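Long-range contact in Non-reducing end beta-L-arabinofuranosidase (Bacteroides thetaiotaomicron, PDB 5MQO), which probably hydrolyses glycosidic bonds in complex plant pectin, as a family GH127 glycoside hydrolase associated with aceric acidase activity: residues Trp327-Ala340 / Ala405-Leu417. Numbering follows the deposited sequence.
Sequences WNDIVTRKMYVTGA and AELVETCLYNSVL
S415 OG donates a 2.8 Å hydrogen bond to T338 O, pinning the type I beta turn Y336–G339, just beyond helix 317-333, against helix 402-416 in the (alpha/alpha)6-barrel catalytic domain of family GH127. The tight, buried part is T338, G339 and A340 against T410, C411, N414 and S415. With chi1 at 53°, S415 OG sits between its own backbone N and carbonyl carbon and meets T338 O tilted 34° from the carbonyl plane. T338 crosses N414 obliquely, CB to CB at 3.7 Å, while A340 CB rests against S415 CB. G339, at positive phi, lets the turn lie against C411: a CB here would stand only 2.8 Å from C411 SG. T410 CG2 packs against the turn, 3.8 Å from V337 O, and T410 OG1 bonds back to E406 O. Replacing T410 by alanine removes CG2 and OG1, which is likely to open a gap against V337 and G339 and cost E406 O its hydroxyl donor. Where V331 and M335 are partly exposed, a single side chain, L407, makes the apolar touches, with no hydrogen bond between the segments. L407 CD2 touches M335 SD at 3.5 Å, and V331 CG2 meets L407 tip to tip while also lying over one face of the W327 indole. W327 NE1 is taken by N392 of helix 382-399; beside it, L407 CD1 abuts the ring edge, near its plane, 3.3 Å from W327 CZ2.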
ATOM      1  N   TRP A 327      11.564   8.713   6.030  1.00 47.07           N
ATOM      2  CA  TRP A 327      10.122   8.544   6.182  1.00 46.94           C
ATOM      3  C   TRP A 327       9.550   9.935   6.322  1.00 47.55           C
ATOM      4  O   TRP A 327       8.653  10.316   5.596  1.00 48.04           O
ATOM      5  CB  TRP A 327       9.764   7.666   7.393  1.00 45.41           C
ATOM      6  CG  TRP A 327       8.298   7.588   7.653  1.00 43.45           C
ATOM      7  CD1 TRP A 327       7.414   6.727   7.088  1.00 43.37           C
ATOM      8  CD2 TRP A 327       7.547   8.413   8.544  1.00 44.46           C
ATOM      9  NE1 TRP A 327       6.137   6.973   7.562  1.00 43.67           N
ATOM     10  CE2 TRP A 327       6.198   8.008   8.460  1.00 44.95           C
ATOM     11  CE3 TRP A 327       7.880   9.467   9.410  1.00 46.01           C
ATOM     12  CZ2 TRP A 327       5.173   8.625   9.228  1.00 45.62           C
ATOM     13  CZ3 TRP A 327       6.855  10.084  10.171  1.00 45.65           C
ATOM     14  CH2 TRP A 327       5.525   9.658  10.068  1.00 45.50           C
ATOM     15  N   ASN A 328      10.135  10.692   7.229  1.00 48.31           N
ATOM     16  CA  ASN A 328       9.752  12.053   7.476  1.00 50.48           C
ATOM     17  C   ASN A 328       9.717  12.916   6.214  1.00 47.64           C
ATOM     18  O   ASN A 328       8.776  13.652   6.011  1.00 48.05           O
ATOM     19  CB  ASN A 328      10.727  12.666   8.492  1.00 54.46           C
ATOM     20  CG  ASN A 328      10.204  13.938   9.100  1.00 57.86           C
ATOM     21  OD1 ASN A 328      10.444  15.046   8.581  1.00 54.20           O
ATOM     22  ND2 ASN A 328       9.454  13.790  10.209  1.00 60.87           N
ATOM     23  N   ASP A 329      10.748  12.814   5.383  1.00 48.70           N
ATOM     24  CA  ASP A 329      10.862  13.558   4.105  1.00 47.55           C
ATOM     25  C   ASP A 329       9.704  13.241   3.147  1.00 48.06           C
ATOM     26  O   ASP A 329       9.010  14.128   2.656  1.00 50.26           O
ATOM     27  CB  ASP A 329      12.179  13.211   3.400  1.00 46.97           C
ATOM     28  CG  ASP A 329      12.398  14.046   2.147  1.00 48.34           C
ATOM     29  OD1 ASP A 329      11.913  15.200   2.119  1.00 48.20           O
ATOM     30  OD2 ASP A 329      13.051  13.561   1.191  1.00 47.85           O
ATOM     31  N   ILE A 330       9.487  11.962   2.924  1.00 45.57           N
ATOM     32  CA  ILE A 330       8.377  11.503   2.151  1.00 46.77           C
ATOM     33  C   ILE A 330       7.041  12.075   2.648  1.00 50.43           C
ATOM     34  O   ILE A 330       6.269  12.654   1.884  1.00 54.29           O
ATOM     35  CB  ILE A 330       8.311   9.950   2.177  1.00 46.13           C
ATOM     36  CG1 ILE A 330       9.474   9.331   1.374  1.00 46.35           C
ATOM     37  CG2 ILE A 330       6.995   9.460   1.602  1.00 46.03           C
ATOM     38  CD1 ILE A 330       9.825   7.916   1.771  1.00 46.89           C
ATOM     39  N   VAL A 331       6.762  11.900   3.924  1.00 51.79           N
ATOM     40  CA  VAL A 331       5.408  12.051   4.424  1.00 51.73           C
ATOM     41  C   VAL A 331       5.065  13.505   4.655  1.00 51.01           C
ATOM     42  O   VAL A 331       3.920  13.913   4.467  1.00 51.96           O
ATOM     43  CB  VAL A 331       5.220  11.198   5.706  1.00 54.98           C
ATOM     44  CG1 VAL A 331       4.107  11.713   6.610  1.00 57.47           C
ATOM     45  CG2 VAL A 331       4.970   9.752   5.307  1.00 54.16           C
ATOM     46  N   THR A 332       6.028  14.298   5.079  1.00 49.01           N
ATOM     47  CA  THR A 332       5.738  15.705   5.317  1.00 47.51           C
ATOM     48  C   THR A 332       6.056  16.597   4.074  1.00 50.18           C
ATOM     49  O   THR A 332       5.708  17.805   4.041  1.00 51.09           O
ATOM     50  CB  THR A 332       6.486  16.167   6.575  1.00 44.77           C
ATOM     51  OG1 THR A 332       7.883  16.199   6.314  1.00 41.61           O
ATOM     52  CG2 THR A 332       6.188  15.212   7.756  1.00 44.58           C
ATOM     53  N   ARG A 333       6.728  16.037   3.064  1.00 50.08           N
ATOM     54  CA  ARG A 333       7.232  16.878   1.979  1.00 51.77           C
ATOM     55  C   ARG A 333       7.066  16.371   0.572  1.00 49.46           C
ATOM     56  O   ARG A 333       7.113  17.188  -0.339  1.00 50.22           O
ATOM     57  CB  ARG A 333       8.703  17.268   2.210  1.00 54.86           C
ATOM     58  CG  ARG A 333       9.018  17.707   3.639  1.00 58.44           C
ATOM     59  CD  ARG A 333      10.275  18.557   3.721  1.00 62.03           C
ATOM     60  NE  ARG A 333      11.384  17.874   3.087  1.00 66.45           N
ATOM     61  CZ  ARG A 333      12.561  18.424   2.801  1.00 71.97           C
ATOM     62  NH1 ARG A 333      12.815  19.692   3.123  1.00 74.80           N
ATOM     63  NH2 ARG A 333      13.500  17.692   2.185  1.00 70.63           N
ATOM     64  N   LYS A 334       6.889  15.067   0.367  1.00 46.85           N
ATOM     65  CA  LYS A 334       6.943  14.495  -0.977  1.00 46.38           C
ATOM     66  C   LYS A 334       5.902  13.412  -1.281  1.00 47.42           C
ATOM     67  O   LYS A 334       6.130  12.563  -2.145  1.00 49.55           O
ATOM     68  CB  LYS A 334       8.336  13.921  -1.197  1.00 44.97           C
ATOM     69  CG  LYS A 334       9.421  14.959  -1.186  1.00 45.54           C
ATOM     70  CD  LYS A 334      10.745  14.339  -1.568  1.00 45.63           C
ATOM     71  CE  LYS A 334      11.902  15.276  -1.251  1.00 45.93           C
ATOM     72  NZ  LYS A 334      13.175  14.570  -1.558  1.00 47.06           N
ATOM     73  N   MET A 335       4.766  13.426  -0.591  1.00 47.64           N
ATOM     74  CA  MET A 335       3.771  12.366  -0.744  1.00 45.91           C
ATOM     75  C   MET A 335       2.467  13.005  -1.081  1.00 44.91           C
ATOM     76  O   MET A 335       2.067  13.984  -0.443  1.00 45.78           O
ATOM     77  CB  MET A 335       3.613  11.606   0.550  1.00 46.60           C
ATOM     78  CG  MET A 335       2.556  10.526   0.523  1.00 46.41           C
ATOM     79  SD  MET A 335       2.536   9.620   2.071  1.00 49.08           S
ATOM     80  CE  MET A 335       1.468  10.715   2.997  1.00 47.36           C
ATOM     81  N   TYR A 336       1.780  12.438  -2.059  1.00 43.66           N
ATOM     82  CA  TYR A 336       0.430  12.897  -2.353  1.00 45.51           C
ATOM     83  C   TYR A 336      -0.543  12.513  -1.211  1.00 46.39           C
ATOM     84  O   TYR A 336      -0.307  11.552  -0.472  1.00 48.41           O
ATOM     85  CB  TYR A 336      -0.024  12.370  -3.694  1.00 43.56           C
ATOM     86  CG  TYR A 336       0.721  12.992  -4.809  1.00 44.09           C
ATOM     87  CD1 TYR A 336       1.917  12.456  -5.281  1.00 45.82           C
ATOM     88  CD2 TYR A 336       0.230  14.123  -5.423  1.00 45.55           C
ATOM     89  CE1 TYR A 336       2.603  13.045  -6.355  1.00 46.25           C
ATOM     90  CE2 TYR A 336       0.898  14.732  -6.475  1.00 46.00           C
ATOM     91  CZ  TYR A 336       2.081  14.196  -6.953  1.00 46.69           C
ATOM     92  OH  TYR A 336       2.727  14.822  -8.010  1.00 47.65           O
ATOM     93  N   VAL A 337      -1.635  13.258  -1.085  1.00 46.64           N
ATOM     94  CA  VAL A 337      -2.657  13.027  -0.041  1.00 46.24           C
ATOM     95  C   VAL A 337      -3.301  11.627  -0.045  1.00 46.07           C
ATOM     96  O   VAL A 337      -3.832  11.202   0.961  1.00 47.92           O
ATOM     97  CB  VAL A 337      -3.738  14.125  -0.120  1.00 48.19           C
ATOM     98  CG1 VAL A 337      -4.572  13.947  -1.388  1.00 49.82           C
ATOM     99  CG2 VAL A 337      -4.627  14.151   1.122  1.00 48.29           C
ATOM    100  N   THR A 338      -3.225  10.927  -1.171  1.00 47.03           N
ATOM    101  CA  THR A 338      -3.620   9.528  -1.321  1.00 46.02           C
ATOM    102  C   THR A 338      -2.551   8.497  -0.933  1.00 45.49           C
ATOM    103  O   THR A 338      -2.767   7.285  -1.079  1.00 43.29           O
ATOM    104  CB  THR A 338      -3.961   9.259  -2.803  1.00 47.43           C
ATOM    105  OG1 THR A 338      -2.819   9.512  -3.632  1.00 47.07           O
ATOM    106  CG2 THR A 338      -5.093  10.150  -3.266  1.00 48.94           C
ATOM    107  N   GLY A 339      -1.395   8.962  -0.464  1.00 47.12           N
ATOM    108  CA  GLY A 339      -0.257   8.073  -0.112  1.00 47.72           C
ATOM    109  C   GLY A 339       0.681   7.759  -1.274  1.00 46.50           C
ATOM    110  O   GLY A 339       1.715   7.129  -1.087  1.00 43.59           O
ATOM    111  N   ALA A 340       0.347   8.242  -2.467  1.00 47.24           N
ATOM    112  CA  ALA A 340       1.069   7.837  -3.664  1.00 48.47           C
ATOM    113  C   ALA A 340       2.379   8.583  -3.711  1.00 48.21           C
ATOM    114  O   ALA A 340       2.494   9.649  -3.115  1.00 49.61           O
ATOM    115  CB  ALA A 340       0.254   8.083  -4.925  1.00 48.02           C
ATOM    116  N   ALA A 405       1.021   2.776  10.985  1.00 50.80           N
ATOM    117  CA  ALA A 405      -0.241   2.132  10.599  1.00 51.68           C
ATOM    118  C   ALA A 405      -1.210   3.028   9.788  1.00 50.95           C
ATOM    119  O   ALA A 405      -1.904   2.524   8.886  1.00 53.60           O
ATOM    120  CB  ALA A 405      -0.949   1.547  11.815  1.00 52.49           C
ATOM    121  N   GLU A 406      -1.256   4.320  10.105  1.00 49.25           N
ATOM    122  CA  GLU A 406      -2.057   5.294   9.355  1.00 50.97           C
ATOM    123  C   GLU A 406      -1.699   5.300   7.865  1.00 51.42           C
ATOM    124  O   GLU A 406      -2.582   5.248   6.989  1.00 52.77           O
ATOM    125  CB  GLU A 406      -1.840   6.697   9.938  1.00 52.25           C
ATOM    126  CG  GLU A 406      -2.751   7.801   9.417  1.00 52.72           C
ATOM    127  CD  GLU A 406      -4.226   7.541   9.625  1.00 54.37           C
ATOM    128  OE1 GLU A 406      -4.617   7.031  10.697  1.00 56.31           O
ATOM    129  OE2 GLU A 406      -5.012   7.849   8.709  1.00 57.73           O
ATOM    130  N   LEU A 407      -0.401   5.309   7.587  1.00 51.54           N
ATOM    131  CA  LEU A 407       0.111   5.298   6.217  1.00 51.75           C
ATOM    132  C   LEU A 407      -0.158   4.025   5.460  1.00 51.09           C
ATOM    133  O   LEU A 407      -0.433   4.074   4.251  1.00 49.76           O
ATOM    134  CB  LEU A 407       1.604   5.654   6.210  1.00 52.84           C
ATOM    135  CG  LEU A 407       1.611   7.194   6.335  1.00 53.66           C
ATOM    136  CD1 LEU A 407       2.663   7.690   7.266  1.00 56.20           C
ATOM    137  CD2 LEU A 407       1.741   7.850   4.969  1.00 52.56           C
ATOM    138  N   VAL A 408      -0.082   2.892   6.157  1.00 50.31           N
ATOM    139  CA  VAL A 408      -0.490   1.625   5.564  1.00 49.16           C
ATOM    140  C   VAL A 408      -1.936   1.748   5.083  1.00 48.72           C
ATOM    141  O   VAL A 408      -2.230   1.356   3.963  1.00 47.73           O
ATOM    142  CB  VAL A 408      -0.313   0.434   6.552  1.00 49.76           C
ATOM    143  CG1 VAL A 408      -0.977  -0.833   6.033  1.00 48.87           C
ATOM    144  CG2 VAL A 408       1.163   0.147   6.782  1.00 49.94           C
ATOM    145  N   GLU A 409      -2.827   2.311   5.909  1.00 49.70           N
ATOM    146  CA  GLU A 409      -4.264   2.407   5.544  1.00 50.92           C
ATOM    147  C   GLU A 409      -4.493   3.388   4.389  1.00 51.09           C
ATOM    148  O   GLU A 409      -5.159   3.041   3.390  1.00 50.45           O
ATOM    149  CB  GLU A 409      -5.154   2.817   6.730  1.00 50.75           C
ATOM    150  CG  GLU A 409      -6.657   2.551   6.542  1.00 50.94           C
ATOM    151  CD  GLU A 409      -7.494   2.906   7.773  1.00 53.52           C
ATOM    152  OE1 GLU A 409      -7.452   4.095   8.176  1.00 57.26           O
ATOM    153  OE2 GLU A 409      -8.134   2.002   8.382  1.00 55.09           O
ATOM    154  N   THR A 410      -3.949   4.597   4.538  1.00 48.93           N
ATOM    155  CA  THR A 410      -4.043   5.635   3.502  1.00 48.50           C
ATOM    156  C   THR A 410      -3.630   5.085   2.144  1.00 47.68           C
ATOM    157  O   THR A 410      -4.384   5.205   1.175  1.00 47.71           O
ATOM    158  CB  THR A 410      -3.132   6.814   3.863  1.00 49.39           C
ATOM    159  OG1 THR A 410      -3.471   7.231   5.193  1.00 49.92           O
ATOM    160  CG2 THR A 410      -3.253   8.003   2.866  1.00 47.85           C
ATOM    161  N   CYS A 411      -2.478   4.421   2.105  1.00 46.21           N
ATOM    162  CA  CYS A 411      -1.970   3.834   0.868  1.00 46.62           C
ATOM    163  C   CYS A 411      -2.911   2.770   0.304  1.00 47.74           C
ATOM    164  O   CYS A 411      -3.278   2.802  -0.891  1.00 46.92           O
ATOM    165  CB  CYS A 411      -0.554   3.282   1.069  1.00 45.76           C
ATOM    166  SG  CYS A 411       0.713   4.570   1.243  1.00 47.66           S
ATOM    167  N   LEU A 412      -3.336   1.861   1.177  1.00 48.77           N
ATOM    168  CA  LEU A 412      -4.184   0.749   0.754  1.00 51.31           C
ATOM    169  C   LEU A 412      -5.487   1.170   0.072  1.00 50.98           C
ATOM    170  O   LEU A 412      -5.749   0.669  -1.020  1.00 52.20           O
ATOM    171  CB  LEU A 412      -4.476  -0.220   1.919  1.00 53.27           C
ATOM    172  CG  LEU A 412      -5.280  -1.501   1.610  1.00 54.07           C
ATOM    173  CD1 LEU A 412      -4.671  -2.414   0.553  1.00 54.14           C
ATOM    174  CD2 LEU A 412      -5.485  -2.287   2.900  1.00 56.36           C
ATOM    175  N   TYR A 413      -6.282   2.067   0.688  1.00 50.45           N
ATOM    176  CA  TYR A 413      -7.553   2.519   0.069  1.00 50.15           C
ATOM    177  C   TYR A 413      -7.326   3.490  -1.122  1.00 49.92           C
ATOM    178  O   TYR A 413      -8.044   3.441  -2.105  1.00 50.58           O
ATOM    179  CB  TYR A 413      -8.516   3.178   1.066  1.00 49.77           C
ATOM    180  CG  TYR A 413      -9.105   2.299   2.162  1.00 49.62           C
ATOM    181  CD1 TYR A 413     -10.267   1.561   1.969  1.00 50.60           C
ATOM    182  CD2 TYR A 413      -8.525   2.249   3.416  1.00 49.76           C
ATOM    183  CE1 TYR A 413     -10.806   0.751   2.993  1.00 50.39           C
ATOM    184  CE2 TYR A 413      -9.064   1.467   4.435  1.00 50.33           C
ATOM    185  CZ  TYR A 413     -10.202   0.726   4.227  1.00 49.91           C
ATOM    186  OH  TYR A 413     -10.652  -0.045   5.285  1.00 50.94           O
ATOM    187  N   ASN A 414      -6.327   4.344  -1.066  1.00 48.73           N
ATOM    188  CA  ASN A 414      -6.319   5.505  -1.971  1.00 50.60           C
ATOM    189  C   ASN A 414      -5.285   5.503  -3.107  1.00 51.69           C
ATOM    190  O   ASN A 414      -5.454   6.257  -4.061  1.00 49.29           O
ATOM    191  CB  ASN A 414      -6.149   6.786  -1.148  1.00 50.41           C
ATOM    192  CG  ASN A 414      -7.177   6.891  -0.076  1.00 48.97           C
ATOM    193  OD1 ASN A 414      -8.345   6.996  -0.371  1.00 50.68           O
ATOM    194  ND2 ASN A 414      -6.766   6.784   1.165  1.00 50.59           N
ATOM    195  N   SER A 415      -4.214   4.710  -2.991  1.00 50.60           N
ATOM    196  CA  SER A 415      -3.211   4.632  -4.052  1.00 49.85           C
ATOM    197  C   SER A 415      -2.784   3.226  -4.447  1.00 51.02           C
ATOM    198  O   SER A 415      -1.889   3.066  -5.264  1.00 52.95           O
ATOM    199  CB  SER A 415      -2.007   5.471  -3.657  1.00 49.18           C
ATOM    200  OG  SER A 415      -1.517   5.141  -2.377  1.00 51.92           O
ATOM    201  N   VAL A 416      -3.440   2.213  -3.901  1.00 52.32           N
ATOM    202  CA  VAL A 416      -3.200   0.810  -4.274  1.00 53.40           C
ATOM    203  C   VAL A 416      -4.505   0.248  -4.852  1.00 52.86           C
ATOM    204  O   VAL A 416      -4.536  -0.222  -5.996  1.00 52.17           O
ATOM    205  CB  VAL A 416      -2.742  -0.001  -3.042  1.00 54.23           C
ATOM    206  CG1 VAL A 416      -2.648  -1.486  -3.351  1.00 55.62           C
ATOM    207  CG2 VAL A 416      -1.403   0.516  -2.549  1.00 54.30           C
ATOM    208  N   LEU A 417      -5.581   0.332  -4.068  1.00 50.12           N
ATOM    209  CA  LEU A 417      -6.890  -0.065  -4.529  1.00 49.88           C
ATOM    210  C   LEU A 417      -7.345   0.759  -5.749  1.00 51.70           C
ATOM    211  O   LEU A 417      -8.137   0.271  -6.577  1.00 53.59           O
ATOM    212  CB  LEU A 417      -7.888   0.018  -3.373  1.00 49.17           C
ATOM    213  CG  LEU A 417      -9.357  -0.347  -3.594  1.00 48.44           C
ATOM    214  CD1 LEU A 417      -9.567  -1.788  -4.021  1.00 49.46           C
ATOM    215  CD2 LEU A 417     -10.117  -0.066  -2.323  1.00 48.09           C
TER